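Local coordinates for gluconokinase (Sinorhizobium meliloti, PDB 3T61), which probably phosphorylates D-gluconate at the expense of ATP, yielding 6-phospho-D-gluconate and ADP, at residues V34-I38 against I169-L174; L96-R101 against L148-E154; V123-R127 against D161-P165; W75-I79 against V91-A95; M24-G28 against L141-L145. One frame throughout, in Å; residues are numbered along the deposited sequence.

Contact 1 of 5, residues V34-I38 against I169-L174; sequences VGEAI and IVREAL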
# COMPACT_ATOMS: atom_id res chain seq x y z
N VAL A 34 8.09 -9.85 -13.48
CA VAL A 34 8.92 -11.04 -13.59
C VAL A 34 8.25 -12.21 -12.89
O VAL A 34 8.22 -13.33 -13.41
CB VAL A 34 10.31 -10.81 -12.98
CG1 VAL A 34 11.12 -12.09 -13.04
CG2 VAL A 34 11.03 -9.67 -13.70
N GLY A 35 7.73 -11.93 -11.69
CA GLY A 35 7.06 -12.96 -10.91
C GLY A 35 5.89 -13.58 -11.66
O GLY A 35 5.69 -14.79 -11.63
N GLU A 36 5.11 -12.74 -12.34
CA GLU A 36 3.96 -13.25 -13.07
C GLU A 36 4.40 -14.11 -14.25
O GLU A 36 3.85 -15.17 -14.49
CB GLU A 36 3.07 -12.09 -13.50
CG GLU A 36 2.51 -11.34 -12.30
CD GLU A 36 1.70 -10.11 -12.66
OE1 GLU A 36 2.22 -9.25 -13.40
OE2 GLU A 36 0.55 -10.00 -12.18
N ALA A 37 5.42 -13.65 -14.98
CA ALA A 37 5.92 -14.41 -16.13
C ALA A 37 6.47 -15.76 -15.67
O ALA A 37 6.15 -16.79 -16.26
CB ALA A 37 7.00 -13.60 -16.87
N ILE A 38 7.29 -15.77 -14.61
CA ILE A 38 7.84 -17.00 -14.06
C ILE A 38 6.70 -17.96 -13.70
O ILE A 38 6.70 -19.14 -14.08
CB ILE A 38 8.65 -16.76 -12.75
CG1 ILE A 38 9.88 -15.88 -13.02
CG2 ILE A 38 9.06 -18.10 -12.14
CD1 ILE A 38 11.05 -16.59 -13.64
N ILE A 169 15.15 -10.98 -19.05
CA ILE A 169 15.24 -11.12 -17.60
C ILE A 169 14.52 -12.40 -17.17
O ILE A 169 15.00 -13.14 -16.32
CB ILE A 169 14.61 -9.91 -16.86
CG1 ILE A 169 15.40 -8.64 -17.15
CG2 ILE A 169 14.60 -10.17 -15.36
CD1 ILE A 169 14.69 -7.37 -16.68
N VAL A 170 13.37 -12.66 -17.77
CA VAL A 170 12.59 -13.84 -17.44
C VAL A 170 13.27 -15.13 -17.90
O VAL A 170 13.37 -16.10 -17.12
CB VAL A 170 11.18 -13.74 -18.04
CG1 VAL A 170 10.45 -15.05 -17.90
CG2 VAL A 170 10.41 -12.62 -17.34
N ARG A 171 13.74 -15.15 -19.14
CA ARG A 171 14.42 -16.33 -19.68
C ARG A 171 15.61 -16.67 -18.80
O ARG A 171 15.84 -17.84 -18.50
CB ARG A 171 14.89 -16.07 -21.12
CG ARG A 171 15.67 -17.23 -21.73
CD ARG A 171 16.27 -16.85 -23.08
NE ARG A 171 17.13 -15.68 -22.98
CZ ARG A 171 18.35 -15.67 -22.45
NH1 ARG A 171 18.87 -16.78 -21.96
NH2 ARG A 171 19.03 -14.53 -22.37
N GLU A 172 16.36 -15.66 -18.38
CA GLU A 172 17.52 -15.89 -17.52
C GLU A 172 17.14 -16.37 -16.12
O GLU A 172 17.81 -17.23 -15.54
CB GLU A 172 18.37 -14.62 -17.43
CG GLU A 172 19.08 -14.28 -18.74
CD GLU A 172 19.53 -12.84 -18.81
OE1 GLU A 172 20.09 -12.35 -17.81
OE2 GLU A 172 19.34 -12.20 -19.87
N ALA A 173 16.07 -15.82 -15.56
CA ALA A 173 15.63 -16.23 -14.22
C ALA A 173 15.22 -17.70 -14.26
O ALA A 173 15.57 -18.48 -13.38
CB ALA A 173 14.46 -15.36 -13.76
N LEU A 174 14.51 -18.08 -15.32
CA LEU A 174 14.05 -19.45 -15.49
C LEU A 174 15.22 -20.40 -15.71
O LEU A 174 15.21 -21.54 -15.22
CB LEU A 174 13.06 -19.52 -16.66
CG LEU A 174 11.68 -18.91 -16.37
CD1 LEU A 174 10.81 -18.92 -17.64
CD2 LEU A 174 11.00 -19.70 -15.26
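Ile-38 meets Ala-173 and Leu-174, Ala-37 faces Val-170, and Val-34 meets Ile-169; every interaction between the two helices is apolar. The closest methyl packing belongs to Ile-38. With CG1 anti to the carbonyl carbon (chi1 -64°) and the chain bent again at chi2 (-78°), CD1 lies 3.6 Å from CB of Ala-173 and 3.5 Å from CD2 of Leu-174, the isoleucine and leucine sliding past each other in opposite directions. CB of Ala-37 lies 3.6 Å from CG2 of Val-170, a spot suited to a single methyl. The Val-34 and Ile-169 side chains cross at about a right angle, their CG2 atoms 4.0 Å apart. No hydrogen bond crosses; the backbone bonds, such as Ile-38 N to Val-34 O, run within each helix. A third set of contacts goes to the sheet: Val-34 and Ile-169 rest on Leu-117, and Ala-173 on Val-115, both of strand 113-118. The axes of segments 34-38 and 169-174 approach to 9.8 Å and cross at -59°. Two helices crossing at this angle over one strand, one of them following the probable P-loop, are characteristic of the layered alpha/beta fold of P-loop kinases.

Contact 2 of 5, residues L96-R101 against L148-E154; sequences LKRSYR and LEDPRGE
Arg-101 reaches from helix 98-106 into the turn that carries Glu-154, and the outer half of its chain runs along the carboxylate. CB is 4.2 Å from Glu-154 OE1, a loose approach; CD lies beside the same oxygen and the CB of Pro-151. The bend at chi3 (-70°) then sets the guanidinium side-on to the glutamate: NE donates to OE1 at 2.8 Å and NH2 to OE2 at 2.7 Å, the two planes only 20° apart. Pro-151 CB covers one face of the guanidinium, 3.5 Å above it, and Lys-97 O lies over the opposite face. At the tip, NH1 bonds Ala-95 O and, weakly, Leu-96 O, while Glu-149 O receives weak bonds from NH1 and NH2. Arg-98 and Glu-154 come from opposite directions, and NE of Arg-98 meets OE2 of Glu-154 from above the carboxylate plane, also at 2.7 Å. Glu-149 ties the segments further: its N bonds Leu-96 O at 2.9 Å, and its OE1 takes the backbone N of Arg-98 at 2.9 Å in a nearly straight bond (173°), satisfying an amide in the first turn of the helix. A water joins that OE1 to Ser-99 OG. With OE2 shared by two arginines and OE1 also paired with Arg-105, Glu-154 is probably held firmly in its ionised form, fastening loop to helix through charge.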
# COMPACT_ATOMS: atom_id res chain seq x y z
N LEU A 96 14.43 -7.63 1.50
CA LEU A 96 15.69 -6.91 1.59
C LEU A 96 16.78 -7.40 2.53
O LEU A 96 17.94 -7.44 2.15
CB LEU A 96 15.39 -5.43 1.85
CG LEU A 96 14.50 -4.75 0.79
CD1 LEU A 96 14.51 -3.27 1.03
CD2 LEU A 96 15.02 -5.05 -0.62
N LYS A 97 16.42 -7.76 3.76
CA LYS A 97 17.43 -8.21 4.71
C LYS A 97 17.61 -9.73 4.76
O LYS A 97 16.74 -10.49 4.34
CB LYS A 97 17.11 -7.70 6.12
CG LYS A 97 17.11 -6.18 6.22
CD LYS A 97 16.80 -5.71 7.63
CE LYS A 97 16.77 -4.20 7.70
NZ LYS A 97 16.67 -3.74 9.10
N ARG A 98 18.78 -10.14 5.26
CA ARG A 98 19.11 -11.55 5.41
C ARG A 98 18.13 -12.19 6.40
O ARG A 98 17.68 -13.33 6.20
CB ARG A 98 20.56 -11.68 5.92
CG ARG A 98 20.91 -13.08 6.42
CD ARG A 98 20.71 -14.12 5.34
NE ARG A 98 21.92 -14.30 4.55
CZ ARG A 98 22.92 -15.09 4.91
NH1 ARG A 98 22.85 -15.78 6.04
NH2 ARG A 98 24.00 -15.19 4.14
N SER A 99 17.80 -11.45 7.46
CA SER A 99 16.86 -11.92 8.47
C SER A 99 15.58 -12.37 7.79
O SER A 99 15.10 -13.48 8.01
CB SER A 99 16.47 -10.78 9.43
OG SER A 99 17.58 -10.01 9.80
N TYR A 100 15.02 -11.50 6.96
CA TYR A 100 13.78 -11.82 6.29
C TYR A 100 13.86 -13.10 5.45
O TYR A 100 12.98 -13.95 5.54
CB TYR A 100 13.32 -10.66 5.41
CG TYR A 100 13.35 -9.29 6.06
CD1 TYR A 100 13.46 -9.14 7.44
CD2 TYR A 100 13.22 -8.14 5.28
CE1 TYR A 100 13.44 -7.87 8.03
CE2 TYR A 100 13.20 -6.87 5.85
CZ TYR A 100 13.31 -6.74 7.22
OH TYR A 100 13.26 -5.49 7.78
N ARG A 101 14.91 -13.23 4.65
CA ARG A 101 15.04 -14.40 3.79
C ARG A 101 15.26 -15.70 4.58
O ARG A 101 14.70 -16.73 4.24
CB ARG A 101 16.19 -14.19 2.77
CG ARG A 101 16.00 -12.95 1.89
CD ARG A 101 17.06 -12.85 0.79
NE ARG A 101 18.40 -12.53 1.27
CZ ARG A 101 18.85 -11.31 1.51
NH1 ARG A 101 18.07 -10.24 1.33
NH2 ARG A 101 20.11 -11.14 1.91
N LEU A 148 18.85 -2.76 1.39
CA LEU A 148 19.14 -4.02 0.69
C LEU A 148 20.46 -4.66 1.11
O LEU A 148 21.52 -4.04 1.08
CB LEU A 148 19.16 -3.81 -0.83
CG LEU A 148 19.63 -5.03 -1.64
CD1 LEU A 148 18.63 -6.16 -1.54
CD2 LEU A 148 19.83 -4.64 -3.09
N GLU A 149 20.37 -5.92 1.52
CA GLU A 149 21.53 -6.70 1.89
C GLU A 149 21.63 -7.72 0.77
O GLU A 149 20.78 -8.61 0.66
CB GLU A 149 21.30 -7.38 3.24
CG GLU A 149 21.45 -6.45 4.42
CD GLU A 149 20.83 -6.99 5.69
OE1 GLU A 149 20.89 -8.22 5.92
OE2 GLU A 149 20.28 -6.19 6.47
N ASP A 150 22.66 -7.57 -0.06
CA ASP A 150 22.87 -8.45 -1.21
C ASP A 150 22.75 -9.93 -0.87
O ASP A 150 23.49 -10.45 -0.04
CB ASP A 150 24.23 -8.18 -1.86
CG ASP A 150 24.31 -8.74 -3.26
OD1 ASP A 150 24.15 -9.96 -3.43
OD2 ASP A 150 24.53 -7.94 -4.20
N PRO A 151 21.82 -10.63 -1.53
CA PRO A 151 21.59 -12.07 -1.31
C PRO A 151 22.54 -13.01 -2.03
O PRO A 151 22.60 -14.19 -1.70
CB PRO A 151 20.16 -12.25 -1.78
CG PRO A 151 20.12 -11.33 -2.98
CD PRO A 151 20.82 -10.08 -2.46
N ARG A 152 23.27 -12.51 -3.01
CA ARG A 152 24.19 -13.35 -3.76
C ARG A 152 25.11 -14.15 -2.86
O ARG A 152 25.70 -13.62 -1.91
CB ARG A 152 24.97 -12.51 -4.78
CG ARG A 152 24.10 -12.20 -5.99
CD ARG A 152 24.72 -11.23 -6.96
NE ARG A 152 24.84 -9.89 -6.41
CZ ARG A 152 25.07 -8.81 -7.15
NH1 ARG A 152 25.21 -8.92 -8.47
NH2 ARG A 152 25.18 -7.62 -6.57
N GLY A 153 25.22 -15.44 -3.14
CA GLY A 153 26.04 -16.29 -2.32
C GLY A 153 25.14 -17.19 -1.50
O GLY A 153 25.44 -18.37 -1.31
N GLU A 154 24.02 -16.64 -1.03
CA GLU A 154 23.06 -17.40 -0.25
C GLU A 154 22.54 -18.54 -1.10
O GLU A 154 22.60 -18.49 -2.33
CB GLU A 154 21.91 -16.49 0.22
CG GLU A 154 22.34 -15.48 1.28
CD GLU A 154 21.29 -14.42 1.57
OE1 GLU A 154 20.09 -14.70 1.39
OE2 GLU A 154 21.67 -13.31 2.00
O HOH W 1 19.59 -9.01 8.39

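Contact 3 of 5, residues V123-R127 against D161-P165; sequences VLAER and DVAQP
Arg-127 lays its side chain against Val-162, and this is the tight part of the contact. CD packs 3.5 Å from CG2 of Val-162, and the bend at chi3 (79°) then turns the guanidinium so that one face lies over the valine, with CB 3.5 Å above the plane near its rim. The carbonyl O of Val-162 is also over a face, 3.0 Å from NE of Arg-127, but the angle is too poor for a hydrogen bond. An arginine suits the place because its aliphatic arm can cover a buried valine while its head carries on to a polar neighbour: NH1 bonds weakly to Ser-29 O. The solvent side is looser. There CG1 of Val-123 is 4.1 Å from CG2 of Val-162 and 4.0 Å from CB of the exposed Ala-163, whose methyl lies at the solvent-facing edge. From the buried side Leu-124 makes only a distant approach, its CD2 4.4 Å from CG2 of Val-162. The loop keeps its shape through an Asx turn, in which Ala-163 N donates to the anti lone pair of Asp-161 OD1 at 3.0 Å, and through an inverse gamma turn centred on Ala-163. The contact thus joins helix 121-132 to the loop between strand 157-161 and helix 166-187. Val-162 continues onto Leu-117 of strand 113-118, Leu-124 onto Leu-141 and Leu-145 of helix 138-147, and Arg-127 onto Ile-169 of helix 166-187.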
# COMPACT_ATOMS: atom_id res chain seq x y z
N VAL A 123 19.83 3.10 -13.09
CA VAL A 123 19.08 2.23 -13.99
C VAL A 123 17.68 1.99 -13.45
O VAL A 123 16.70 2.02 -14.19
CB VAL A 123 19.79 0.88 -14.20
CG1 VAL A 123 18.90 -0.07 -14.97
CG2 VAL A 123 21.09 1.10 -14.95
N LEU A 124 17.59 1.72 -12.15
CA LEU A 124 16.29 1.50 -11.51
C LEU A 124 15.38 2.71 -11.71
O LEU A 124 14.25 2.57 -12.16
CB LEU A 124 16.48 1.21 -10.02
CG LEU A 124 17.08 -0.16 -9.69
CD1 LEU A 124 17.60 -0.18 -8.27
CD2 LEU A 124 16.03 -1.24 -9.92
N ALA A 125 15.89 3.91 -11.39
CA ALA A 125 15.09 5.13 -11.54
C ALA A 125 14.62 5.33 -12.98
O ALA A 125 13.46 5.64 -13.23
CB ALA A 125 15.88 6.34 -11.07
N GLU A 126 15.54 5.16 -13.92
CA GLU A 126 15.24 5.34 -15.33
C GLU A 126 14.17 4.36 -15.81
O GLU A 126 13.25 4.75 -16.52
CB GLU A 126 16.52 5.17 -16.15
CG GLU A 126 16.41 5.59 -17.62
CD GLU A 126 15.53 4.67 -18.46
OE1 GLU A 126 15.60 3.43 -18.27
OE2 GLU A 126 14.77 5.19 -19.31
N ARG A 127 14.29 3.10 -15.41
CA ARG A 127 13.32 2.09 -15.84
C ARG A 127 11.90 2.42 -15.39
O ARG A 127 10.94 2.21 -16.14
CB ARG A 127 13.73 0.71 -15.33
CG ARG A 127 15.06 0.20 -15.88
CD ARG A 127 15.35 -1.25 -15.45
NE ARG A 127 14.62 -2.25 -16.23
CZ ARG A 127 13.70 -3.08 -15.74
NH1 ARG A 127 13.36 -3.03 -14.46
NH2 ARG A 127 13.12 -3.97 -16.54
N ASP A 161 20.32 -9.04 -13.63
CA ASP A 161 20.42 -7.59 -13.76
C ASP A 161 19.23 -7.12 -14.59
O ASP A 161 18.81 -7.81 -15.51
CB ASP A 161 21.73 -7.21 -14.46
CG ASP A 161 22.11 -5.76 -14.22
OD1 ASP A 161 21.45 -4.87 -14.78
OD2 ASP A 161 23.07 -5.52 -13.46
N VAL A 162 18.67 -5.96 -14.26
CA VAL A 162 17.49 -5.47 -14.97
C VAL A 162 17.74 -4.57 -16.18
O VAL A 162 16.80 -4.19 -16.88
CB VAL A 162 16.54 -4.74 -13.99
CG1 VAL A 162 16.16 -5.66 -12.86
CG2 VAL A 162 17.21 -3.49 -13.47
N ALA A 163 19.01 -4.24 -16.44
CA ALA A 163 19.33 -3.37 -17.57
C ALA A 163 19.28 -4.13 -18.90
O ALA A 163 20.21 -4.05 -19.70
CB ALA A 163 20.71 -2.74 -17.37
N GLN A 164 18.19 -4.86 -19.11
CA GLN A 164 17.99 -5.64 -20.33
C GLN A 164 16.49 -5.87 -20.55
O GLN A 164 15.69 -5.64 -19.65
CB GLN A 164 18.73 -6.98 -20.24
CG GLN A 164 18.49 -7.79 -18.97
CD GLN A 164 19.32 -9.08 -18.92
OE1 GLN A 164 19.65 -9.59 -17.84
NE2 GLN A 164 19.65 -9.62 -20.09
N PRO A 165 16.09 -6.32 -21.75
CA PRO A 165 14.67 -6.56 -22.01
C PRO A 165 14.02 -7.49 -21.01
O PRO A 165 14.63 -8.47 -20.56
CB PRO A 165 14.67 -7.14 -23.42
CG PRO A 165 15.83 -6.44 -24.06
CD PRO A 165 16.89 -6.48 -22.98

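Contact 4 of 5, residues W75-I79 against V91-A95; sequences WLAAI and VSCSA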
# COMPACT_ATOMS: atom_id res chain seq x y z
N TRP A 75 4.07 -8.84 8.04
CA TRP A 75 3.87 -8.98 6.60
C TRP A 75 4.65 -10.21 6.13
O TRP A 75 4.14 -11.04 5.37
CB TRP A 75 4.41 -7.72 5.92
CG TRP A 75 4.58 -7.82 4.43
CD1 TRP A 75 3.60 -8.05 3.50
CD2 TRP A 75 5.79 -7.59 3.69
NE1 TRP A 75 4.13 -7.96 2.23
CE2 TRP A 75 5.46 -7.67 2.32
CE3 TRP A 75 7.10 -7.29 4.06
CZ2 TRP A 75 6.42 -7.50 1.31
CZ3 TRP A 75 8.06 -7.12 3.05
CH2 TRP A 75 7.71 -7.20 1.70
N LEU A 76 5.89 -10.31 6.59
CA LEU A 76 6.75 -11.43 6.24
C LEU A 76 6.14 -12.74 6.74
O LEU A 76 6.25 -13.78 6.08
CB LEU A 76 8.15 -11.20 6.83
CG LEU A 76 8.94 -10.06 6.16
CD1 LEU A 76 10.19 -9.73 6.97
CD2 LEU A 76 9.30 -10.48 4.73
N ALA A 77 5.47 -12.68 7.89
CA ALA A 77 4.82 -13.86 8.44
C ALA A 77 3.74 -14.29 7.47
O ALA A 77 3.62 -15.47 7.15
CB ALA A 77 4.21 -13.57 9.81
N ALA A 78 2.95 -13.34 6.98
CA ALA A 78 1.90 -13.70 6.04
C ALA A 78 2.52 -14.25 4.74
O ALA A 78 1.96 -15.15 4.11
CB ALA A 78 1.00 -12.49 5.75
N ILE A 79 3.68 -13.71 4.35
CA ILE A 79 4.36 -14.19 3.15
C ILE A 79 4.80 -15.64 3.42
O ILE A 79 4.59 -16.54 2.60
CB ILE A 79 5.66 -13.37 2.82
CG1 ILE A 79 5.31 -11.92 2.48
CG2 ILE A 79 6.40 -14.02 1.67
CD1 ILE A 79 4.49 -11.75 1.22
N VAL A 91 5.96 -15.86 -5.32
CA VAL A 91 5.56 -14.65 -4.61
C VAL A 91 6.55 -13.50 -4.75
O VAL A 91 7.74 -13.68 -4.57
CB VAL A 91 5.41 -14.90 -3.08
CG1 VAL A 91 4.98 -13.61 -2.38
CG2 VAL A 91 4.39 -16.00 -2.82
N SER A 92 6.02 -12.32 -5.06
CA SER A 92 6.85 -11.14 -5.16
C SER A 92 6.99 -10.57 -3.74
O SER A 92 6.01 -10.35 -3.04
CB SER A 92 6.21 -10.11 -6.10
OG SER A 92 4.92 -9.71 -5.67
N CYS A 93 8.23 -10.36 -3.32
CA CYS A 93 8.51 -9.84 -2.00
C CYS A 93 9.93 -9.29 -1.99
O CYS A 93 10.89 -10.01 -2.23
CB CYS A 93 8.38 -10.98 -0.97
SG CYS A 93 8.86 -10.51 0.69
N SER A 94 10.06 -7.99 -1.71
CA SER A 94 11.36 -7.32 -1.69
C SER A 94 12.43 -8.10 -0.92
O SER A 94 13.58 -8.16 -1.36
CB SER A 94 11.21 -5.91 -1.13
OG SER A 94 10.44 -5.89 0.06
N ALA A 95 12.05 -8.67 0.23
CA ALA A 95 12.96 -9.49 1.05
C ALA A 95 14.37 -8.92 1.17
O ALA A 95 15.36 -9.64 1.01
CB ALA A 95 13.02 -10.90 0.47
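CA of Ile-79 lies 7.9 Å from CA of Val-91, and CA of Leu-76 8.3 Å from CA of Ala-95, as helix 69-83 packs against the end of strand 90-92 and the loop after it. The helix belongs to the connection between the neighbouring parallel strands 46-48 and 90-92, so this is the packing of a beta-alpha-beta crossover, helix against the strand it leads into. Cys-93 is the hub. Its SG, anti to the backbone N (chi1 174°), is directed at the helix and sits among three side chains: 4.1 Å from CD2 of Leu-76, 4.2 Å from CG1 of Ile-79 and 3.6 Å from CH2 of Trp-75. The sulfur approaches the indole obliquely, 36° off the ring normal, making a sulfur-aromatic contact; a compact, polarisable thiol suits a site bounded by Trp-75, Leu-76 and Ile-79. Ile-79 does two jobs. Its CG1 lies over one face of the Trp-75 ring, offset toward the rim, and its CD1 reaches across obliquely to CG1 of Val-91, 4.1 Å away, so one branched side chain touches both the indole and the strand. The tryptophan is held from outside too: NE1 donates to Gly-49 O and the ring stacks on His-53, which fixes the rotation of the indole. Ser-94, whose backbone pairs with Gly-25, comes to the far end of the ring, where its OG lies near the ring plane at the edge, 3.4 Å from CH2 of Trp-75.

Contact 5 of 5, residues M24-G28 against L141-L145; sequences MGVSG and LQTQL. With PO4 (phosphate ion), chain C.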
# COMPACT_ATOMS: atom_id res chain seq x y z
N MSE A 24 12.55 -11.24 -5.49
CA MSE A 24 12.90 -10.13 -4.62
C MSE A 24 13.61 -8.98 -5.33
O MSE A 24 13.83 -9.02 -6.54
CB MSE A 24 13.78 -10.62 -3.47
CG MSE A 24 15.15 -11.09 -3.95
SE MSE A 24 16.31 -11.63 -2.54
CE MSE A 24 16.77 -9.85 -1.95
N GLY A 25 13.96 -7.95 -4.56
CA GLY A 25 14.61 -6.79 -5.13
C GLY A 25 13.89 -5.54 -4.65
O GLY A 25 12.72 -5.64 -4.23
N VAL A 26 14.55 -4.39 -4.70
CA VAL A 26 13.96 -3.13 -4.24
C VAL A 26 12.71 -2.74 -5.01
O VAL A 26 12.42 -3.28 -6.08
CB VAL A 26 14.96 -1.93 -4.31
CG1 VAL A 26 16.18 -2.21 -3.44
CG2 VAL A 26 15.36 -1.67 -5.77
N SER A 27 11.96 -1.79 -4.44
CA SER A 27 10.74 -1.32 -5.07
C SER A 27 11.05 -0.76 -6.44
O SER A 27 12.03 -0.03 -6.61
CB SER A 27 10.09 -0.24 -4.20
OG SER A 27 8.67 -0.30 -4.32
N GLY A 28 10.24 -1.13 -7.43
CA GLY A 28 10.45 -0.66 -8.79
C GLY A 28 11.39 -1.50 -9.65
O GLY A 28 11.65 -1.16 -10.81
N LEU A 141 13.94 5.34 -3.19
CA LEU A 141 14.87 4.42 -3.84
C LEU A 141 16.19 4.28 -3.08
O LEU A 141 16.68 3.16 -2.90
CB LEU A 141 15.14 4.87 -5.28
CG LEU A 141 16.04 3.96 -6.12
CD1 LEU A 141 15.51 2.52 -6.10
CD2 LEU A 141 16.11 4.49 -7.55
N GLN A 142 16.77 5.38 -2.63
CA GLN A 142 18.04 5.31 -1.92
C GLN A 142 17.91 4.53 -0.62
O GLN A 142 18.77 3.72 -0.28
CB GLN A 142 18.57 6.72 -1.67
CG GLN A 142 18.70 7.50 -2.98
CD GLN A 142 19.43 8.81 -2.84
OE1 GLN A 142 19.08 9.66 -2.02
NE2 GLN A 142 20.46 8.99 -3.66
N THR A 143 16.81 4.75 0.10
CA THR A 143 16.58 4.04 1.35
C THR A 143 16.43 2.54 1.09
O THR A 143 16.91 1.72 1.88
CB THR A 143 15.33 4.60 2.05
OG1 THR A 143 15.61 5.94 2.49
CG2 THR A 143 14.96 3.76 3.25
N GLN A 144 15.77 2.18 -0.01
CA GLN A 144 15.60 0.77 -0.38
C GLN A 144 16.99 0.17 -0.58
O GLN A 144 17.32 -0.88 -0.02
CB GLN A 144 14.84 0.64 -1.70
CG GLN A 144 13.35 0.93 -1.67
CD GLN A 144 12.55 -0.18 -1.02
OE1 GLN A 144 12.19 -0.09 0.15
NE2 GLN A 144 12.27 -1.22 -1.78
N LEU A 145 17.79 0.86 -1.38
CA LEU A 145 19.14 0.41 -1.68
C LEU A 145 20.04 0.32 -0.46
O LEU A 145 20.85 -0.59 -0.38
CB LEU A 145 19.76 1.32 -2.74
CG LEU A 145 19.01 1.27 -4.07
CD1 LEU A 145 19.58 2.31 -5.03
CD2 LEU A 145 19.12 -0.14 -4.66
P PO4 C . 8.12 -3.86 -8.23
O1 PO4 C . 6.85 -4.85 -8.62
O2 PO4 C . 9.40 -4.68 -7.66
O3 PO4 C . 8.55 -3.20 -9.59
O4 PO4 C . 7.77 -2.77 -7.10
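Val-26 and Ser-27 meet Gln-144 on the outside of a loop that curls round a phosphate ion, and Ser-27 also reaches a second subunit, its OG hydrogen-bonded to Ser-62 OG of that chain. Val-26 turns its side chain to a helix face made of Leu-141, Gln-144 and Leu-145: CG1 lies 3.6 Å from CB of Gln-144 and 3.8 Å from CD2 of Leu-145. CG1 is anti to the carbonyl carbon (chi1 -60°), which leaves CG2 between N and the carbonyl carbon, 4.2 Å from CD1 of Leu-141. A beta-branched residue fits here, its two methyls meeting leucines one helical turn apart. Gln-144 runs past Val-26 in the opposite direction and bends at chi2, which brings its amide group beside the backbone and CB of Ser-27. The loop follows strand 21-24 and precedes helix 31-42, and with its glycines, Lys-31 and Ser-32 it matches the P-loop, or Walker A, of nucleotide-binding kinases. The phosphate probably comes from the crystallisation liquor. Gly-28 N donates to its O4 at 3.0 Å and 169°, and Gly-30 N, Lys-31 NZ and Ser-32 OG bind the same ion, consistent with a site for a phosphate group of ATP. Gly-28 has a positive phi (88°), at which a CB would jam against the carbonyl O of Ser-27, so glycine suits this bend.

How the contacts relate
Contact 5 holds the probable P-loop, and the others lie on or beside the sheet from which it springs, whose strands run in the order 46-48, 90-92, 21-24, 113-118, 157-161. Contacts 1 and 4 lie on opposite sides of the chain's centre, their own centres 18 Å apart. Contact 3 touches contacts 1 and 5, since Ile-169 packs on Arg-127 and Leu-124 on Val-26. Contacts 2 and 4 are joined by Arg-101 and Ala-95, and both reach Met-24. Along the chain, contact 4 closes first, whereas contacts 2, 3 and 5 interleave; contact 1 crosses only contact 5. The phosphate-binding loop, near the start of the chain, thus packs against parts well separated in sequence.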